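PDB 5E09: cellulase from Bacillus sp. BG-CS10, which probably hydrolyses internal beta-1,4-glucosidic bonds of cellulose with a family 5 catalytic domain that is joined to a family 46 carbohydrate-binding module. Local coordinates for residues Met17-Asn22 / Glu53-Ile58; Thr63-Met68 / Ser106-Tyr111; Tyr97-Leu102 / Met143-Asn148; Ala221-Tyr226 / Ile265-Gly270. All coordinates share one frame; numbering follows the deposited sequence.

Interaction 1: residues Met17-Asn22 / Glu53-Ile58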
# COMPACT_ATOMS: atom_id res chain seq x y z
N MSE A 17 2.45 -0.47 -20.31
CA MSE A 17 2.43 -1.32 -19.16
C MSE A 17 1.35 -0.97 -18.17
O MSE A 17 1.13 -1.78 -17.32
CB MSE A 17 3.75 -1.23 -18.43
CG MSE A 17 4.97 -1.76 -19.14
SE MSE A 17 6.59 -1.22 -18.16
CE MSE A 17 6.53 -2.56 -16.76
N GLN A 18 0.70 0.18 -18.28
CA GLN A 18 -0.31 0.65 -17.35
C GLN A 18 -1.58 -0.21 -17.43
O GLN A 18 -2.14 -0.37 -18.51
CB GLN A 18 -0.63 2.12 -17.66
CG GLN A 18 -1.40 2.87 -16.59
CD GLN A 18 -0.55 3.21 -15.38
OE1 GLN A 18 0.08 2.34 -14.77
NE2 GLN A 18 -0.53 4.49 -15.03
N PRO A 19 -2.03 -0.77 -16.30
CA PRO A 19 -1.42 -0.80 -14.97
C PRO A 19 -0.70 -2.11 -14.69
O PRO A 19 -0.85 -3.07 -15.44
CB PRO A 19 -2.62 -0.64 -14.04
CG PRO A 19 -3.69 -1.42 -14.76
CD PRO A 19 -3.43 -1.23 -16.25
N GLY A 20 0.05 -2.16 -13.59
CA GLY A 20 0.84 -3.33 -13.27
C GLY A 20 0.57 -3.89 -11.88
O GLY A 20 0.00 -3.21 -11.02
N TRP A 21 0.98 -5.13 -11.67
CA TRP A 21 0.67 -5.84 -10.45
C TRP A 21 1.90 -6.60 -9.94
O TRP A 21 2.60 -7.24 -10.72
CB TRP A 21 -0.49 -6.81 -10.70
CG TRP A 21 -0.96 -7.58 -9.50
CD1 TRP A 21 -1.85 -7.16 -8.55
CD2 TRP A 21 -0.61 -8.92 -9.14
NE1 TRP A 21 -2.05 -8.15 -7.61
CE2 TRP A 21 -1.30 -9.25 -7.96
CE3 TRP A 21 0.23 -9.89 -9.71
CZ2 TRP A 21 -1.18 -10.48 -7.33
CZ3 TRP A 21 0.35 -11.11 -9.08
CH2 TRP A 21 -0.35 -11.40 -7.91
N ASN A 22 2.17 -6.51 -8.64
CA ASN A 22 3.30 -7.20 -8.03
C ASN A 22 2.93 -8.57 -7.50
O ASN A 22 2.00 -8.70 -6.70
CB ASN A 22 3.89 -6.38 -6.88
CG ASN A 22 4.87 -5.33 -7.35
OD1 ASN A 22 6.06 -5.60 -7.51
ND2 ASN A 22 4.38 -4.12 -7.56
N GLU A 53 -8.20 -9.32 -15.20
CA GLU A 53 -8.67 -8.20 -14.40
C GLU A 53 -8.28 -6.86 -15.00
O GLU A 53 -8.63 -5.80 -14.47
CB GLU A 53 -8.15 -8.32 -12.97
CG GLU A 53 -8.70 -9.52 -12.20
CD GLU A 53 -10.21 -9.47 -12.02
OE1 GLU A 53 -10.74 -8.41 -11.62
OE2 GLU A 53 -10.87 -10.50 -12.29
N GLY A 54 -7.55 -6.89 -16.11
CA GLY A 54 -7.21 -5.69 -16.84
C GLY A 54 -5.78 -5.20 -16.64
O GLY A 54 -5.38 -4.19 -17.22
N TYR A 55 -5.01 -5.93 -15.83
CA TYR A 55 -3.60 -5.59 -15.62
C TYR A 55 -2.79 -5.95 -16.86
O TYR A 55 -2.96 -7.03 -17.42
CB TYR A 55 -3.05 -6.31 -14.38
CG TYR A 55 -3.49 -5.65 -13.10
CD1 TYR A 55 -2.88 -4.48 -12.66
CD2 TYR A 55 -4.53 -6.18 -12.34
CE1 TYR A 55 -3.28 -3.86 -11.49
CE2 TYR A 55 -4.94 -5.56 -11.17
CZ TYR A 55 -4.31 -4.40 -10.75
OH TYR A 55 -4.70 -3.78 -9.59
N LYS A 56 -1.92 -5.04 -17.28
CA LYS A 56 -1.16 -5.24 -18.51
C LYS A 56 0.33 -5.51 -18.27
O LYS A 56 1.10 -5.66 -19.22
CB LYS A 56 -1.33 -4.04 -19.43
CG LYS A 56 -2.74 -3.90 -19.98
CD LYS A 56 -2.73 -3.42 -21.41
CE LYS A 56 -1.92 -2.15 -21.56
NZ LYS A 56 -1.88 -1.73 -22.99
N SER A 57 0.73 -5.57 -17.00
CA SER A 57 2.11 -5.93 -16.69
C SER A 57 2.23 -6.47 -15.29
O SER A 57 1.43 -6.15 -14.41
CB SER A 57 3.05 -4.73 -16.88
OG SER A 57 2.69 -3.65 -16.04
N ILE A 58 3.24 -7.31 -15.08
CA ILE A 58 3.42 -7.93 -13.79
C ILE A 58 4.88 -7.83 -13.36
O ILE A 58 5.79 -8.04 -14.16
CB ILE A 58 2.95 -9.41 -13.82
CG1 ILE A 58 3.16 -10.08 -12.46
CG2 ILE A 58 3.68 -10.18 -14.92
CD1 ILE A 58 2.76 -11.54 -12.44

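Interaction 2: residues Thr63-Met68 / Ser106-Tyr111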
# COMPACT_ATOMS: atom_id res chain seq x y z
N THR A 63 13.92 -13.09 -4.57
CA THR A 63 15.07 -13.12 -3.68
C THR A 63 15.87 -14.38 -3.99
O THR A 63 15.33 -15.49 -3.99
CB THR A 63 14.65 -13.11 -2.20
OG1 THR A 63 13.95 -11.89 -1.92
CG2 THR A 63 15.87 -13.20 -1.30
N TRP A 64 17.16 -14.21 -4.28
CA TRP A 64 17.98 -15.28 -4.84
C TRP A 64 18.92 -15.96 -3.84
O TRP A 64 19.33 -17.09 -4.07
CB TRP A 64 18.81 -14.75 -6.00
CG TRP A 64 18.00 -14.20 -7.12
CD1 TRP A 64 17.67 -12.89 -7.32
CD2 TRP A 64 17.40 -14.93 -8.20
NE1 TRP A 64 16.91 -12.76 -8.45
CE2 TRP A 64 16.73 -14.00 -9.01
CE3 TRP A 64 17.38 -16.28 -8.55
CZ2 TRP A 64 16.03 -14.38 -10.15
CZ3 TRP A 64 16.69 -16.66 -9.68
CH2 TRP A 64 16.02 -15.72 -10.47
N GLU A 65 19.27 -15.26 -2.76
CA GLU A 65 20.35 -15.69 -1.87
C GLU A 65 20.29 -17.14 -1.42
O GLU A 65 21.30 -17.84 -1.41
CB GLU A 65 20.39 -14.80 -0.62
CG GLU A 65 21.49 -15.22 0.35
CD GLU A 65 21.11 -15.00 1.79
OE1 GLU A 65 21.03 -13.83 2.22
OE2 GLU A 65 20.89 -16.00 2.51
N ASN A 66 19.10 -17.59 -1.03
CA ASN A 66 18.93 -18.95 -0.53
C ASN A 66 18.81 -20.00 -1.64
O ASN A 66 18.53 -21.17 -1.37
CB ASN A 66 17.70 -19.02 0.39
CG ASN A 66 17.95 -18.34 1.72
OD1 ASN A 66 19.05 -18.37 2.25
ND2 ASN A 66 16.91 -17.72 2.27
N GLN A 67 19.03 -19.59 -2.88
CA GLN A 67 18.97 -20.53 -3.99
C GLN A 67 20.29 -20.55 -4.75
O GLN A 67 20.37 -21.05 -5.88
CB GLN A 67 17.82 -20.16 -4.94
CG GLN A 67 16.44 -20.10 -4.27
CD GLN A 67 15.91 -21.48 -3.87
OE1 GLN A 67 16.43 -22.51 -4.30
NE2 GLN A 67 14.87 -21.49 -3.04
N MSE A 68 21.33 -20.01 -4.13
CA MSE A 68 22.63 -19.87 -4.79
C MSE A 68 23.66 -20.86 -4.26
O MSE A 68 23.77 -21.07 -3.06
CB MSE A 68 23.15 -18.45 -4.61
CG MSE A 68 22.30 -17.39 -5.28
SE MSE A 68 22.99 -15.61 -4.92
CE MSE A 68 24.44 -15.60 -6.20
N SER A 106 19.04 -7.23 -1.59
CA SER A 106 19.49 -5.88 -1.29
C SER A 106 19.93 -5.69 0.16
O SER A 106 21.00 -5.15 0.41
CB SER A 106 18.39 -4.87 -1.62
OG SER A 106 17.24 -5.12 -0.83
N TRP A 107 19.11 -6.13 1.12
CA TRP A 107 19.45 -5.93 2.53
C TRP A 107 20.04 -7.20 3.15
O TRP A 107 20.60 -7.16 4.24
CB TRP A 107 18.23 -5.46 3.33
CG TRP A 107 17.09 -6.44 3.38
CD1 TRP A 107 16.05 -6.52 2.50
CD2 TRP A 107 16.87 -7.47 4.36
NE1 TRP A 107 15.20 -7.54 2.86
CE2 TRP A 107 15.68 -8.13 4.00
CE3 TRP A 107 17.56 -7.89 5.49
CZ2 TRP A 107 15.17 -9.20 4.74
CZ3 TRP A 107 17.05 -8.95 6.23
CH2 TRP A 107 15.86 -9.59 5.85
N LEU A 108 19.86 -8.31 2.44
CA LEU A 108 20.41 -9.62 2.80
C LEU A 108 21.94 -9.76 2.66
O LEU A 108 22.60 -10.33 3.52
CB LEU A 108 19.71 -10.73 2.00
CG LEU A 108 18.20 -10.85 2.19
CD1 LEU A 108 17.63 -11.93 1.28
CD2 LEU A 108 17.85 -11.13 3.65
N TRP A 109 22.45 -9.33 1.49
CA TRP A 109 23.88 -9.39 1.16
C TRP A 109 24.49 -8.34 0.19
O TRP A 109 25.68 -8.39 -0.09
CB TRP A 109 24.25 -10.80 0.68
CG TRP A 109 23.51 -11.22 -0.56
CD1 TRP A 109 22.32 -11.87 -0.62
CD2 TRP A 109 23.93 -11.02 -1.91
NE1 TRP A 109 21.96 -12.08 -1.93
CE2 TRP A 109 22.94 -11.57 -2.74
CE3 TRP A 109 25.05 -10.43 -2.51
CZ2 TRP A 109 23.03 -11.55 -4.13
CZ3 TRP A 109 25.14 -10.41 -3.89
CH2 TRP A 109 24.13 -10.97 -4.69
N ILE A 110 23.68 -7.41 -0.32
CA ILE A 110 24.14 -6.36 -1.23
C ILE A 110 24.52 -5.15 -0.38
O ILE A 110 25.48 -4.43 -0.65
CB ILE A 110 23.04 -5.95 -2.23
CG1 ILE A 110 22.57 -7.17 -3.03
CG2 ILE A 110 23.54 -4.86 -3.16
CD1 ILE A 110 21.49 -6.86 -4.04
N TYR A 111 23.73 -4.97 0.67
CA TYR A 111 23.84 -3.93 1.69
C TYR A 111 25.26 -3.73 2.25
O TYR A 111 25.61 -2.64 2.70
CB TYR A 111 22.86 -4.31 2.82
CG TYR A 111 22.87 -3.48 4.08
CD1 TYR A 111 22.07 -2.34 4.19
CD2 TYR A 111 23.61 -3.88 5.18
CE1 TYR A 111 22.05 -1.60 5.36
CE2 TYR A 111 23.59 -3.14 6.35
CZ TYR A 111 22.81 -2.00 6.43
OH TYR A 111 22.78 -1.26 7.59

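Interaction 3: residues Tyr97-Leu102 / Met143-Asn148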
# COMPACT_ATOMS: atom_id res chain seq x y z
N TYR A 97 3.54 -7.54 -19.94
CA TYR A 97 4.93 -7.15 -19.74
C TYR A 97 5.37 -7.70 -18.39
O TYR A 97 4.56 -7.79 -17.47
CB TYR A 97 5.10 -5.63 -19.76
CG TYR A 97 4.83 -4.96 -21.09
CD1 TYR A 97 3.54 -4.61 -21.48
CD2 TYR A 97 5.88 -4.63 -21.95
CE1 TYR A 97 3.29 -3.98 -22.68
CE2 TYR A 97 5.64 -4.00 -23.16
CZ TYR A 97 4.34 -3.67 -23.52
OH TYR A 97 4.11 -3.04 -24.72
N VAL A 98 6.64 -8.09 -18.28
CA VAL A 98 7.17 -8.65 -17.04
C VAL A 98 8.43 -7.90 -16.59
O VAL A 98 9.29 -7.58 -17.41
CB VAL A 98 7.51 -10.14 -17.20
CG1 VAL A 98 8.06 -10.72 -15.90
CG2 VAL A 98 6.28 -10.90 -17.65
N MSE A 99 8.52 -7.60 -15.29
CA MSE A 99 9.73 -7.02 -14.71
C MSE A 99 10.33 -8.02 -13.72
O MSE A 99 9.64 -8.50 -12.82
CB MSE A 99 9.44 -5.69 -14.01
CG MSE A 99 10.67 -5.07 -13.34
SE MSE A 99 10.39 -3.37 -12.39
CE MSE A 99 9.24 -2.50 -13.72
N LEU A 100 11.61 -8.34 -13.90
CA LEU A 100 12.31 -9.30 -13.04
C LEU A 100 13.49 -8.64 -12.31
O LEU A 100 14.22 -7.85 -12.91
CB LEU A 100 12.79 -10.49 -13.86
CG LEU A 100 13.57 -11.57 -13.12
CD1 LEU A 100 12.66 -12.32 -12.17
CD2 LEU A 100 14.26 -12.53 -14.09
N ASN A 101 13.69 -8.97 -11.04
CA ASN A 101 14.77 -8.33 -10.27
C ASN A 101 15.58 -9.23 -9.35
O ASN A 101 15.42 -10.45 -9.35
CB ASN A 101 14.20 -7.17 -9.43
CG ASN A 101 13.36 -7.62 -8.24
OD1 ASN A 101 13.39 -8.77 -7.80
ND2 ASN A 101 12.61 -6.67 -7.69
N LEU A 102 16.30 -8.55 -8.46
CA LEU A 102 17.02 -9.11 -7.34
C LEU A 102 16.17 -8.36 -6.30
O LEU A 102 16.00 -7.15 -6.44
CB LEU A 102 18.46 -8.62 -7.31
CG LEU A 102 19.32 -8.97 -8.53
CD1 LEU A 102 20.70 -8.36 -8.41
CD2 LEU A 102 19.40 -10.48 -8.71
N MSE A 143 11.67 -7.26 -18.96
CA MSE A 143 12.65 -6.25 -18.61
C MSE A 143 13.30 -6.60 -17.27
O MSE A 143 12.71 -7.29 -16.43
CB MSE A 143 12.00 -4.87 -18.54
CG MSE A 143 11.10 -4.67 -17.32
SE MSE A 143 9.81 -3.24 -17.57
CE MSE A 143 8.44 -4.26 -18.52
N PHE A 144 14.52 -6.11 -17.06
CA PHE A 144 15.29 -6.37 -15.84
C PHE A 144 15.42 -5.12 -15.00
O PHE A 144 15.72 -4.05 -15.55
CB PHE A 144 16.69 -6.89 -16.18
CG PHE A 144 16.71 -8.17 -16.95
CD1 PHE A 144 15.66 -9.08 -16.87
CD2 PHE A 144 17.81 -8.49 -17.75
CE1 PHE A 144 15.70 -10.28 -17.58
CE2 PHE A 144 17.85 -9.69 -18.45
CZ PHE A 144 16.80 -10.58 -18.37
N GLU A 145 15.21 -5.22 -13.68
CA GLU A 145 15.62 -4.12 -12.80
C GLU A 145 16.73 -4.59 -11.87
O GLU A 145 16.68 -5.70 -11.31
CB GLU A 145 14.45 -3.53 -11.99
CG GLU A 145 13.67 -4.51 -11.19
CD GLU A 145 12.80 -3.87 -10.10
OE1 GLU A 145 13.18 -2.81 -9.54
OE2 GLU A 145 11.73 -4.44 -9.80
N SER A 146 17.73 -3.73 -11.71
CA SER A 146 19.01 -4.09 -11.12
C SER A 146 18.92 -4.66 -9.71
O SER A 146 19.48 -5.71 -9.43
CB SER A 146 19.93 -2.88 -11.10
OG SER A 146 19.36 -1.84 -10.33
N VAL A 147 18.21 -3.94 -8.83
CA VAL A 147 18.11 -4.32 -7.43
C VAL A 147 16.94 -3.59 -6.77
O VAL A 147 16.71 -2.41 -7.04
CB VAL A 147 19.42 -4.01 -6.67
CG1 VAL A 147 19.94 -2.62 -7.04
CG2 VAL A 147 19.23 -4.13 -5.15
N ASN A 148 16.18 -4.29 -5.93
CA ASN A 148 15.07 -3.64 -5.25
C ASN A 148 15.54 -2.82 -4.07
O ASN A 148 16.33 -3.29 -3.27
CB ASN A 148 14.06 -4.68 -4.76
CG ASN A 148 12.88 -4.04 -4.07
OD1 ASN A 148 12.04 -3.42 -4.71
ND2 ASN A 148 12.82 -4.19 -2.74

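Interaction 4: residues Ala221-Tyr226 / Ile265-Gly270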
# COMPACT_ATOMS: atom_id res chain seq x y z
N ALA A 221 13.43 4.69 -15.28
CA ALA A 221 13.63 5.03 -13.87
C ALA A 221 12.53 4.38 -13.04
O ALA A 221 11.39 4.31 -13.48
CB ALA A 221 13.64 6.54 -13.68
N THR A 222 12.86 3.90 -11.85
CA THR A 222 11.80 3.40 -10.98
C THR A 222 11.87 3.94 -9.56
O THR A 222 12.95 4.09 -8.98
CB THR A 222 11.80 1.86 -10.91
OG1 THR A 222 10.72 1.44 -10.08
CG2 THR A 222 13.11 1.32 -10.34
N VAL A 223 10.69 4.23 -9.02
CA VAL A 223 10.61 4.64 -7.62
C VAL A 223 9.45 3.93 -6.95
O VAL A 223 8.63 3.30 -7.62
CB VAL A 223 10.46 6.17 -7.46
CG1 VAL A 223 11.75 6.88 -7.83
CG2 VAL A 223 9.30 6.70 -8.30
N HIS A 224 9.41 4.01 -5.62
CA HIS A 224 8.35 3.39 -4.83
C HIS A 224 7.65 4.45 -4.01
O HIS A 224 8.24 5.48 -3.69
CB HIS A 224 8.91 2.30 -3.91
CG HIS A 224 9.41 1.09 -4.64
ND1 HIS A 224 10.03 0.04 -3.99
CD2 HIS A 224 9.40 0.77 -5.95
CE1 HIS A 224 10.36 -0.88 -4.87
NE2 HIS A 224 10.00 -0.47 -6.07
N TYR A 225 6.39 4.21 -3.66
CA TYR A 225 5.63 5.19 -2.88
C TYR A 225 4.55 4.52 -2.04
O TYR A 225 3.75 3.74 -2.55
CB TYR A 225 5.00 6.23 -3.80
CG TYR A 225 4.39 7.38 -3.04
CD1 TYR A 225 5.19 8.37 -2.49
CD2 TYR A 225 3.01 7.47 -2.86
CE1 TYR A 225 4.65 9.42 -1.79
CE2 TYR A 225 2.46 8.52 -2.15
CZ TYR A 225 3.28 9.49 -1.63
OH TYR A 225 2.74 10.54 -0.93
N TYR A 226 4.51 4.84 -0.75
CA TYR A 226 3.60 4.17 0.16
C TYR A 226 2.81 5.16 1.00
O TYR A 226 2.23 4.80 2.02
CB TYR A 226 4.36 3.21 1.07
CG TYR A 226 4.70 1.92 0.37
CD1 TYR A 226 3.79 0.87 0.34
CD2 TYR A 226 5.91 1.75 -0.29
CE1 TYR A 226 4.08 -0.32 -0.31
CE2 TYR A 226 6.21 0.57 -0.94
CZ TYR A 226 5.29 -0.46 -0.95
OH TYR A 226 5.58 -1.65 -1.59
N ILE A 265 13.07 10.43 -20.09
CA ILE A 265 13.00 9.23 -19.26
C ILE A 265 11.67 8.85 -18.62
O ILE A 265 11.13 9.59 -17.79
CB ILE A 265 14.06 9.39 -18.14
CG1 ILE A 265 15.36 9.92 -18.74
CG2 ILE A 265 14.27 8.07 -17.41
CD1 ILE A 265 16.46 10.12 -17.73
N PRO A 266 11.14 7.68 -18.99
CA PRO A 266 9.87 7.19 -18.46
C PRO A 266 10.03 6.63 -17.05
O PRO A 266 11.08 6.07 -16.72
CB PRO A 266 9.48 6.09 -19.45
CG PRO A 266 10.79 5.56 -19.91
CD PRO A 266 11.74 6.73 -19.95
N VAL A 267 8.99 6.77 -16.23
CA VAL A 267 9.04 6.35 -14.84
C VAL A 267 8.06 5.22 -14.55
O VAL A 267 6.91 5.23 -15.01
CB VAL A 267 8.74 7.54 -13.90
CG1 VAL A 267 8.77 7.09 -12.43
CG2 VAL A 267 9.73 8.66 -14.14
N VAL A 268 8.54 4.21 -13.82
CA VAL A 268 7.69 3.18 -13.25
C VAL A 268 7.66 3.29 -11.72
O VAL A 268 8.69 3.18 -11.04
CB VAL A 268 8.15 1.77 -13.65
CG1 VAL A 268 7.34 0.72 -12.89
CG2 VAL A 268 8.01 1.56 -15.16
N LEU A 269 6.47 3.54 -11.20
CA LEU A 269 6.20 3.41 -9.78
C LEU A 269 6.12 1.92 -9.48
O LEU A 269 5.04 1.34 -9.46
CB LEU A 269 4.91 4.14 -9.40
CG LEU A 269 4.57 4.20 -7.91
CD1 LEU A 269 5.72 4.82 -7.14
CD2 LEU A 269 3.30 4.99 -7.70
N GLY A 270 7.27 1.29 -9.26
CA GLY A 270 7.35 -0.16 -9.20
C GLY A 270 6.59 -0.81 -8.06
O GLY A 270 6.23 -1.99 -8.13

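Interaction 1: residues Met17-Asn22 / Glu53-Ile58
Tyr55 and Trp21 make the tightly packed side of this contact. The CB of Trp21 lies over one face of the phenol ring, 4.0 Å from the centroid of Tyr55, in a CH-pi contact, and the indole then turns an edge toward the tyrosine face with the two planes at 54°. Pro19, which follows a cis peptide bond, crosses the same ring at about a right angle, its CG 3.8 Å from Tyr55 CD1. The Trp21 side chain leaves with CG anti to the backbone N (chi1 -178°), which carries the indole alongside Ile58, where Ile58 CG1 meets Trp21 CE3 at 4.0 Å near the plane of the ring. Here two neighbouring parallel strands, 20-23 and 57-60, are joined through helix 44-52 as the first beta-alpha-beta unit of the barrel, and Ile50 of that helix packs on both aromatic residues. Replacing Tyr55 by an alanine would probably open a gap between Pro19 and Trp21 and leave the indole less firmly held. The backbones are stitched by Trp21 N to Ser57 O at 3.0 Å and by Lys56 N to Pro19 O at 2.9 Å; Ser57 N adds a weak bond to the same proline oxygen. Ser57 OG donates to Met17 O, 2.8 Å away, and lies against the bare Gly20 CA, where any side chain would collide with it. On the solvent side the packing thins out: Lys56 runs past the chain with CE 3.5 Å from Gln18 O, and its amine forms a salt bridge with Asp16.

Interaction 2: residues Thr63-Met68 / Ser106-Tyr111
At the C-terminal mouth of the barrel, where the loops that follow the strands gather, Glu65 and Trp109 bring the loop after strand 57-60 against the short helix 105-110. The two side chains slide past each other in opposite directions. Glu65 CB comes obliquely upon the pyrrole part of the indole, 3.4 Å from Trp109 NE1, and its carboxylate plane stands 61° from the ring. The glutamate thus uses its aliphatic stem against the tryptophan, while OE1 reaches on to the backbone end of the neighbouring side chain, 3.4 Å from Leu108 CB. Trp109 holds its CG between the backbone N and the carbonyl carbon (chi1 61°), which swings the indole out from the helix toward the loop. The indole N-H is not spent on Glu65: it bonds to Asp105, whose carboxylate also takes the backbone N-H of Trp64. The six-membered ring of the indole receives Met68, a selenomethionine, in an oblique Met-aromatic contact; its SE lies 4.1 Å from Trp109 CZ2 and 45° off the normal of that ring. Leu127 of helix 117-134 touches both partners, and Lys123 adds a cation-pi contact to the indole. Beside this group Thr63 and Leu108 meet by their methyl groups, CG2 to CD1 at 3.4 Å, the side chains crossing at about a right angle. The two segments therefore hold together by shape, with the polar bonds made to residues around them. Such mutual bracing of successive beta-alpha loops fits the rim of a TIM barrel, the end at which family 5 enzymes carry their substrate cleft.

Interaction 3: residues Tyr97-Leu102 / Met143-Asn148
The amide of Asn101 and the carboxylate of Glu145 lie side by side and point the same way, their planes 49° apart. A weak hydrogen bond links them, Asn101 ND2 to Glu145 OE2 at 3.2 Å, with Asn101 CB 3.2 Å from Glu145 CG. Asn101 OD1 accepts from Val62 N, and ND2 also bonds to His103. Met99, a selenomethionine, crosses the glutamate at about a right angle and brings its SE within 3.1 Å of Glu145 OE2; that oxygen forms a salt bridge with Arg59. Of the rings, Tyr97 is approached obliquely by Met143 CE, and Phe144 meets Trp128. These residues belong to the third and fourth strands of the TIM barrel, neighbours that run parallel and cross at -29°. Met99, Met143 and Glu145 turn inward, where Val191 of the next strand touches all three; Leu100 and Phe144 face the outer layer. Three nearly straight backbone bonds join the pair, among them Glu145 N to Leu100 O at 2.9 Å. Beyond the strands one more bond runs from Asn148 N to Leu102 O. Leu102, with CG anti to the carbonyl carbon (chi1 -60°), brings CD1 to 3.1 Å from Ser146 O.

Interaction 4: residues Ala221-Tyr226 / Ile265-Gly270
Leu269 supplies the main bump of this contact, and the hollow that takes it lies along the extended backbone from Val223 to Tyr225. With CG anti to the backbone N (chi1 -174°), the leucine sends CD1 across to the neighbouring strand, where it sits 3.3 Å from Val223 O and 3.7 Å from Tyr225 CB. Val223 answers with CG2, which touches both Val267 CG1, at 4.2 Å, and Leu269 CD1. Farther back the small Ala221 offers a shallow spot, and Ile265 CG2 closes on its CB at 4.1 Å. These are the sixth and seventh strands of the TIM barrel, parallel neighbours crossing at -35°; Val267 and Tyr225 look outward to helix 243-261, whereas Thr222, Val268 and His224 face the barrel interior. On that inner side the hollow is at Gly270, which follows Leu269, the centre of an inverse gamma turn. A side chain there would run into the Thr222 hydroxyl and crowd the imidazole of His224, whose CD2 passes obliquely 3.9 Å from Gly270 C. His224 has its own polar partner in Glu149. Val268 O is gripped twice, by Thr222 OG1 at 2.8 Å and by Val223 N at 3.0 Å, from opposite faces of its carbonyl plane. A valine in place of Thr222 would probably cost that oxygen one of its two donors and set a methyl group close against Gly270. Gly270 N in turn donates to Val223 O at 2.9 Å, just where the leucine bump is seated.

Interactions 1, 3 and 4 are sections of one closed barrel, their centres 12 to 15 Å apart. Interactions 1 and 3 share a strand boundary, with Ile58 N 2.8 Å from Tyr97 O, while 1 and 4 meet across the interior, with Asn22 ND2 2.9 Å from Gly270 O. Arg59 draws the inner face together by reaching Asn22 of interaction 1 and both Glu145 and Asn148 of interaction 3; Asn148 touches His224 of interaction 4. Interaction 2 lies at the mouth, about 26 Å from interaction 1 between centres, yet Trp64 NE1 bonds to Asn101 O. The strands' C-terminal ends open toward the probable active site, as in other family 5 enzymes.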